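Local coordinates for AMP-dependent synthetase and ligase (Xenorhabdus doucetiae, PDB 6QSR), which probably serves as the ApeI half of the ApeI:P dehydratase heterocomplex, a hot-dog-fold pair in the type II polyketide synthase pathway to aryl polyene pigments, at residues P24-D27 with W28-G31; G41-Q44 with I45-M49. All coordinates share one frame; numbering follows the deposited sequence.

Contact 1: P24-D27 with W28-G31; sequences PTLD and WFRG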
ATOM      1  N   PRO A  24       5.437  -8.727 -16.320  1.00 27.50           N
ATOM      2  CA  PRO A  24       3.999  -9.070 -16.253  1.00 28.37           C
ATOM      3  C   PRO A  24       3.596 -10.167 -15.264  1.00 27.13           C
ATOM      4  O   PRO A  24       2.450 -10.164 -14.802  1.00 26.17           O
ATOM      5  CB  PRO A  24       3.693  -9.544 -17.675  1.00 30.34           C
ATOM      6  CG  PRO A  24       4.644  -8.788 -18.528  1.00 30.79           C
ATOM      7  CD  PRO A  24       5.889  -8.565 -17.715  1.00 27.33           C
ATOM      8  N   THR A  25       4.504 -11.101 -14.964  1.00 26.78           N
ATOM      9  CA  THR A  25       4.202 -12.231 -14.081  1.00 28.92           C
ATOM     10  C   THR A  25       4.487 -11.956 -12.602  1.00 29.23           C
ATOM     11  O   THR A  25       4.244 -12.818 -11.760  1.00 29.36           O
ATOM     12  CB  THR A  25       4.965 -13.494 -14.514  1.00 31.87           C
ATOM     13  OG1 THR A  25       6.378 -13.271 -14.410  1.00 32.89           O
ATOM     14  CG2 THR A  25       4.603 -13.859 -15.942  1.00 33.01           C
ATOM     15  N   LEU A  26       5.003 -10.767 -12.295  1.00 30.14           N
ATOM     16  CA  LEU A  26       5.179 -10.316 -10.911  1.00 30.25           C
ATOM     17  C   LEU A  26       3.847 -10.415 -10.156  1.00 30.69           C
ATOM     18  O   LEU A  26       2.827  -9.878 -10.606  1.00 28.09           O
ATOM     19  CB  LEU A  26       5.702  -8.879 -10.907  1.00 29.36           C
ATOM     20  CG  LEU A  26       6.060  -8.219  -9.576  1.00 28.75           C
ATOM     21  CD1 LEU A  26       7.271  -8.907  -8.964  1.00 28.66           C
ATOM     22  CD2 LEU A  26       6.332  -6.737  -9.796  1.00 28.73           C
ATOM     23  N   ASP A  27       3.860 -11.116  -9.022  1.00 33.59           N
ATOM     24  CA  ASP A  27       2.608 -11.511  -8.349  1.00 36.64           C
ATOM     25  C   ASP A  27       1.768 -10.356  -7.771  1.00 32.56           C
ATOM     26  O   ASP A  27       0.556 -10.502  -7.622  1.00 32.43           O
ATOM     27  CB  ASP A  27       2.824 -12.635  -7.309  1.00 46.04           C
ATOM     28  CG  ASP A  27       4.051 -12.430  -6.440  1.00 54.58           C
ATOM     29  OD1 ASP A  27       4.649 -11.332  -6.478  1.00 56.20           O
ATOM     30  OD2 ASP A  27       4.426 -13.383  -5.725  1.00 58.81           O
ATOM     31  N   TRP A  28       2.402  -9.213  -7.493  1.00 28.56           N
ATOM     32  CA  TRP A  28       1.701  -7.964  -7.142  1.00 25.63           C
ATOM     33  C   TRP A  28       0.605  -7.546  -8.126  1.00 26.26           C
ATOM     34  O   TRP A  28      -0.385  -6.937  -7.726  1.00 27.51           O
ATOM     35  CB  TRP A  28       2.693  -6.797  -7.055  1.00 24.66           C
ATOM     36  CG  TRP A  28       3.686  -6.887  -5.951  1.00 25.35           C
ATOM     37  CD1 TRP A  28       5.015  -7.174  -6.061  1.00 26.19           C
ATOM     38  CD2 TRP A  28       3.433  -6.674  -4.560  1.00 25.40           C
ATOM     39  NE1 TRP A  28       5.609  -7.148  -4.820  1.00 26.60           N
ATOM     40  CE2 TRP A  28       4.660  -6.840  -3.882  1.00 25.95           C
ATOM     41  CE3 TRP A  28       2.289  -6.349  -3.823  1.00 26.60           C
ATOM     42  CZ2 TRP A  28       4.773  -6.703  -2.491  1.00 26.48           C
ATOM     43  CZ3 TRP A  28       2.400  -6.209  -2.438  1.00 27.19           C
ATOM     44  CH2 TRP A  28       3.635  -6.387  -1.792  1.00 27.14           C
ATOM     45  N   PHE A  29       0.810  -7.828  -9.413  1.00 27.46           N
ATOM     46  CA  PHE A  29      -0.169  -7.493 -10.451  1.00 27.61           C
ATOM     47  C   PHE A  29      -1.371  -8.435 -10.495  1.00 28.85           C
ATOM     48  O   PHE A  29      -2.395  -8.070 -11.061  1.00 27.12           O
ATOM     49  CB  PHE A  29       0.491  -7.478 -11.837  1.00 26.26           C
ATOM     50  CG  PHE A  29       1.563  -6.441 -11.996  1.00 25.64           C
ATOM     51  CD1 PHE A  29       1.271  -5.085 -11.865  1.00 26.82           C
ATOM     52  CD2 PHE A  29       2.860  -6.814 -12.318  1.00 24.77           C
ATOM     53  CE1 PHE A  29       2.260  -4.126 -12.032  1.00 25.79           C
ATOM     54  CE2 PHE A  29       3.853  -5.860 -12.473  1.00 24.02           C
ATOM     55  CZ  PHE A  29       3.552  -4.516 -12.334  1.00 23.91           C
ATOM     56  N   ARG A  30      -1.251  -9.636  -9.917  1.00 32.81           N
ATOM     57  CA  ARG A  30      -2.340 -10.627  -9.916  1.00 33.05           C
ATOM     58  C   ARG A  30      -3.587 -10.113  -9.188  1.00 32.81           C
ATOM     59  O   ARG A  30      -3.558  -9.878  -7.974  1.00 30.93           O
ATOM     60  CB  ARG A  30      -1.903 -11.939  -9.264  1.00 36.92           C
ATOM     61  CG  ARG A  30      -0.714 -12.635  -9.910  1.00 42.90           C
ATOM     62  CD  ARG A  30      -0.651 -14.108  -9.532  1.00 48.10           C
ATOM     63  NE  ARG A  30      -1.710 -14.845 -10.229  1.00 59.18           N
ATOM     64  CZ  ARG A  30      -2.644 -15.627  -9.675  1.00 62.89           C
ATOM     65  NH1 ARG A  30      -2.689 -15.866  -8.362  1.00 62.92           N
ATOM     66  NH2 ARG A  30      -3.544 -16.208 -10.466  1.00 65.81           N
ATOM     67  N   GLY A  31      -4.675  -9.936  -9.934  1.00 31.77           N
ATOM     68  CA  GLY A  31      -5.916  -9.380  -9.388  1.00 33.01           C
ATOM     69  C   GLY A  31      -5.861  -7.891  -9.072  1.00 31.41           C
ATOM     70  O   GLY A  31      -6.734  -7.376  -8.376  1.00 33.20           O
TER
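Leu-26 packs against both Trp-28 and Phe-29. It stands just before the short 3-10 turn 27-29, in the loop that joins strand 15-21 to the central helix 41-56 of this hot-dog fold. Two i to i+3 backbone bonds define the turn. Phe-29 N donates to Leu-26 O at 3.1 Å, and Arg-30 N donates to Asp-27 O at 3.0 Å.

The side chain of Leu-26 divides its contacts between two rings. Its CG is anti to the backbone N (chi1 -176°), which sets the branch beside its own carbonyl carbon and close to the indole. Leu-26 CG lies in the plane of the Trp-28 ring, at its edge, 3.8 Å from Trp-28 CD1. Leu-26 CD2 turns to the phenyl ring and comes within 3.8 Å of Phe-29 CE2. Both contacts are apolar, and all three side chains are buried. Phe-29 also rests against the leucine backbone, with Phe-29 CD2 3.5 Å from Leu-26 O. Its ring packs on Pro-37, Leu-39 and Pro-76 of nearby loops.

Asp-27 behaves differently. With chi1 at 43°, CG sits between the backbone N and the carbonyl carbon. This turns the carboxylate toward the indole, with Asp-27 OD1 4.2 Å from Trp-28 CD1 and the two planes nearly perpendicular. OD1 takes a weak hydrogen bond from Met-1 N, and Trp-28 NE1 donates to Met-1 O, so the chain's first residue meets both. The Trp-28 ring also packs on Phe-78 of the FabA/FabZ-type partner chain. At the far end of the turn, Arg-30 CB lies 3.3 Å from Asp-27 O.

Contact 2: G41-Q44 with I45-M49; sequences GVAQ and IDWVM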
ATOM      1  N   GLY A  41       0.934   0.741  -4.443  1.00 22.42           N
ATOM      2  CA  GLY A  41       1.761   1.673  -3.660  1.00 22.58           C
ATOM      3  C   GLY A  41       2.560   0.981  -2.566  1.00 22.69           C
ATOM      4  O   GLY A  41       3.728   1.310  -2.332  1.00 22.72           O
ATOM      5  N   VAL A  42       1.933   0.012  -1.905  1.00 20.99           N
ATOM      6  CA  VAL A  42       2.603  -0.785  -0.872  1.00 20.25           C
ATOM      7  C   VAL A  42       3.806  -1.604  -1.368  1.00 19.91           C
ATOM      8  O   VAL A  42       4.746  -1.819  -0.612  1.00 18.61           O
ATOM      9  CB  VAL A  42       1.598  -1.691  -0.125  1.00 19.26           C
ATOM     10  CG1 VAL A  42       1.145  -2.877  -0.980  1.00 18.11           C
ATOM     11  CG2 VAL A  42       2.172  -2.169   1.201  1.00 19.38           C
ATOM     12  N   ALA A  43       3.771  -2.064  -2.618  1.00 19.49           N
ATOM     13  CA  ALA A  43       4.889  -2.816  -3.191  1.00 19.20           C
ATOM     14  C   ALA A  43       6.126  -1.940  -3.339  1.00 17.67           C
ATOM     15  O   ALA A  43       7.248  -2.396  -3.102  1.00 16.70           O
ATOM     16  CB  ALA A  43       4.504  -3.425  -4.530  1.00 17.75           C
ATOM     17  N   GLN A  44       5.898  -0.678  -3.703  1.00 18.83           N
ATOM     18  CA  GLN A  44       6.962   0.321  -3.819  1.00 21.45           C
ATOM     19  C   GLN A  44       7.607   0.604  -2.455  1.00 19.91           C
ATOM     20  O   GLN A  44       8.829   0.751  -2.361  1.00 19.76           O
ATOM     21  CB  GLN A  44       6.422   1.613  -4.450  1.00 24.32           C
ATOM     22  CG  GLN A  44       5.909   1.434  -5.883  1.00 25.70           C
ATOM     23  CD  GLN A  44       5.228   2.683  -6.421  1.00 28.40           C
ATOM     24  OE1 GLN A  44       5.802   3.769  -6.406  1.00 32.17           O
ATOM     25  NE2 GLN A  44       3.994   2.532  -6.901  1.00 27.84           N
ATOM     26  N   ILE A  45       6.793   0.625  -1.410  1.00 20.78           N
ATOM     27  CA  ILE A  45       7.294   0.772  -0.032  1.00 21.15           C
ATOM     28  C   ILE A  45       8.040  -0.503   0.395  1.00 21.94           C
ATOM     29  O   ILE A  45       9.119  -0.421   1.012  1.00 20.68           O
ATOM     30  CB  ILE A  45       6.161   1.137   0.944  1.00 20.58           C
ATOM     31  CG1 ILE A  45       5.604   2.523   0.591  1.00 22.79           C
ATOM     32  CG2 ILE A  45       6.655   1.159   2.390  1.00 20.07           C
ATOM     33  CD1 ILE A  45       4.190   2.747   1.045  1.00 25.14           C
ATOM     34  N   ASP A  46       7.477  -1.660   0.034  1.00 21.00           N
ATOM     35  CA  ASP A  46       8.051  -2.968   0.369  1.00 20.00           C
ATOM     36  C   ASP A  46       9.509  -3.088  -0.108  1.00 19.33           C
ATOM     37  O   ASP A  46      10.374  -3.482   0.662  1.00 18.17           O
ATOM     38  CB  ASP A  46       7.171  -4.101  -0.186  1.00 20.57           C
ATOM     39  CG  ASP A  46       7.511  -5.463   0.403  1.00 22.25           C
ATOM     40  OD1 ASP A  46       7.264  -5.684   1.605  1.00 23.27           O
ATOM     41  OD2 ASP A  46       8.006  -6.328  -0.339  1.00 25.77           O
ATOM     42  N   TRP A  47       9.785  -2.694  -1.355  1.00 19.27           N
ATOM     43  CA  TRP A  47      11.136  -2.790  -1.917  1.00 18.29           C
ATOM     44  C   TRP A  47      12.101  -1.763  -1.313  1.00 17.79           C
ATOM     45  O   TRP A  47      13.254  -2.082  -1.046  1.00 19.98           O
ATOM     46  CB  TRP A  47      11.108  -2.658  -3.446  1.00 18.48           C
ATOM     47  CG  TRP A  47      10.186  -3.632  -4.114  1.00 21.04           C
ATOM     48  CD1 TRP A  47       9.793  -4.859  -3.646  1.00 22.05           C
ATOM     49  CD2 TRP A  47       9.547  -3.465  -5.384  1.00 23.11           C
ATOM     50  NE1 TRP A  47       8.928  -5.454  -4.540  1.00 23.73           N
ATOM     51  CE2 TRP A  47       8.768  -4.623  -5.619  1.00 24.97           C
ATOM     52  CE3 TRP A  47       9.550  -2.444  -6.344  1.00 23.80           C
ATOM     53  CZ2 TRP A  47       7.999  -4.790  -6.783  1.00 26.35           C
ATOM     54  CZ3 TRP A  47       8.776  -2.610  -7.503  1.00 25.28           C
ATOM     55  CH2 TRP A  47       8.013  -3.772  -7.703  1.00 26.33           C
ATOM     56  N   VAL A  48      11.625  -0.547  -1.081  1.00 16.79           N
ATOM     57  CA  VAL A  48      12.396   0.446  -0.328  1.00 17.69           C
ATOM     58  C   VAL A  48      12.880  -0.152   0.995  1.00 17.65           C
ATOM     59  O   VAL A  48      14.066  -0.079   1.320  1.00 18.08           O
ATOM     60  CB  VAL A  48      11.608   1.759  -0.118  1.00 17.66           C
ATOM     61  CG1 VAL A  48      12.268   2.648   0.931  1.00 15.17           C
ATOM     62  CG2 VAL A  48      11.509   2.515  -1.436  1.00 20.22           C
ATOM     63  N   MET A  49      11.980  -0.793   1.725  1.00 18.23           N
ATOM     64  CA  MET A  49      12.355  -1.439   2.988  1.00 18.78           C
ATOM     65  C   MET A  49      13.339  -2.608   2.822  1.00 19.76           C
ATOM     66  O   MET A  49      14.199  -2.792   3.679  1.00 20.13           O
ATOM     67  CB  MET A  49      11.110  -1.887   3.747  1.00 18.71           C
ATOM     68  CG  MET A  49      10.218  -0.730   4.176  1.00 19.22           C
ATOM     69  SD  MET A  49      10.967   0.424   5.343  1.00 22.61           S
ATOM     70  CE  MET A  49      11.704  -0.720   6.514  1.00 21.18           C
TER
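Ala-43 and Trp-47 meet one turn apart on the first turns of helix 41-56, the central helix of the hot-dog fold. The tight part of the contact is the helix backbone and the indole above it. Trp-47 N donates to Ala-43 O at 3.1 Å. The same oxygen lies 3.3 Å above one face of the Trp-47 ring, displaced toward the rim, with CG as its nearest ring atom. Chi1 of -54° puts CG beside the backbone N and brings the ring over this carbonyl. The methyl of Ala-43 is a looser neighbour, with Ala-43 CB 4.4 Å from Trp-47 CZ2.

Asp-46 N to Val-42 O is the shortest of the four bonds across the segments, at 2.8 Å. Val-48 N to Gln-44 O is weak, and Gln-44 O is also hydrogen-bonded to Tyr-97 OH.

The looser part lies in side chains that turn from one another to the sheet, the N-terminal residues or the partner chain. Most of it is buried; only Gly-41, at the start of the helix, is partly exposed. Asp-46 swings CG anti to its N. Its OD1 accepts a hydrogen bond from Trp-77 NE1 of the FabA/FabZ-type partner chain, and OD2 makes a salt bridge with Lys-2. Gln-44 OE1 is hydrogen-bonded to Ser-111 OG. At the first residue of the helix, Ile-45 CD1 lies 3.7 Å from Gly-41 O.

Overall arrangement
Contact 1 comes before contact 2 along the chain, and their centres lie about 15 Å apart. Trp-28 bridges them by laying its indole on the start of helix 41-56. Trp-28 CD2 is 3.4 Å from Ala-43 CB, and Trp-28 CZ3 is 3.8 Å from Val-42 CG1. Trp-28 NE1 and Trp-47 NE1 come within 3.7 Å of each other, and Trp-47 NE1 too donates to Met-1 O. One N-terminal carbonyl thus ties the loop to the helix. The centre of contact 2 is about 5 Å from the centre of the chain, that of contact 1 about 17 Å. Phe-78 of the FabA/FabZ-type partner chain, which covers Trp-28, also reaches Asp-46.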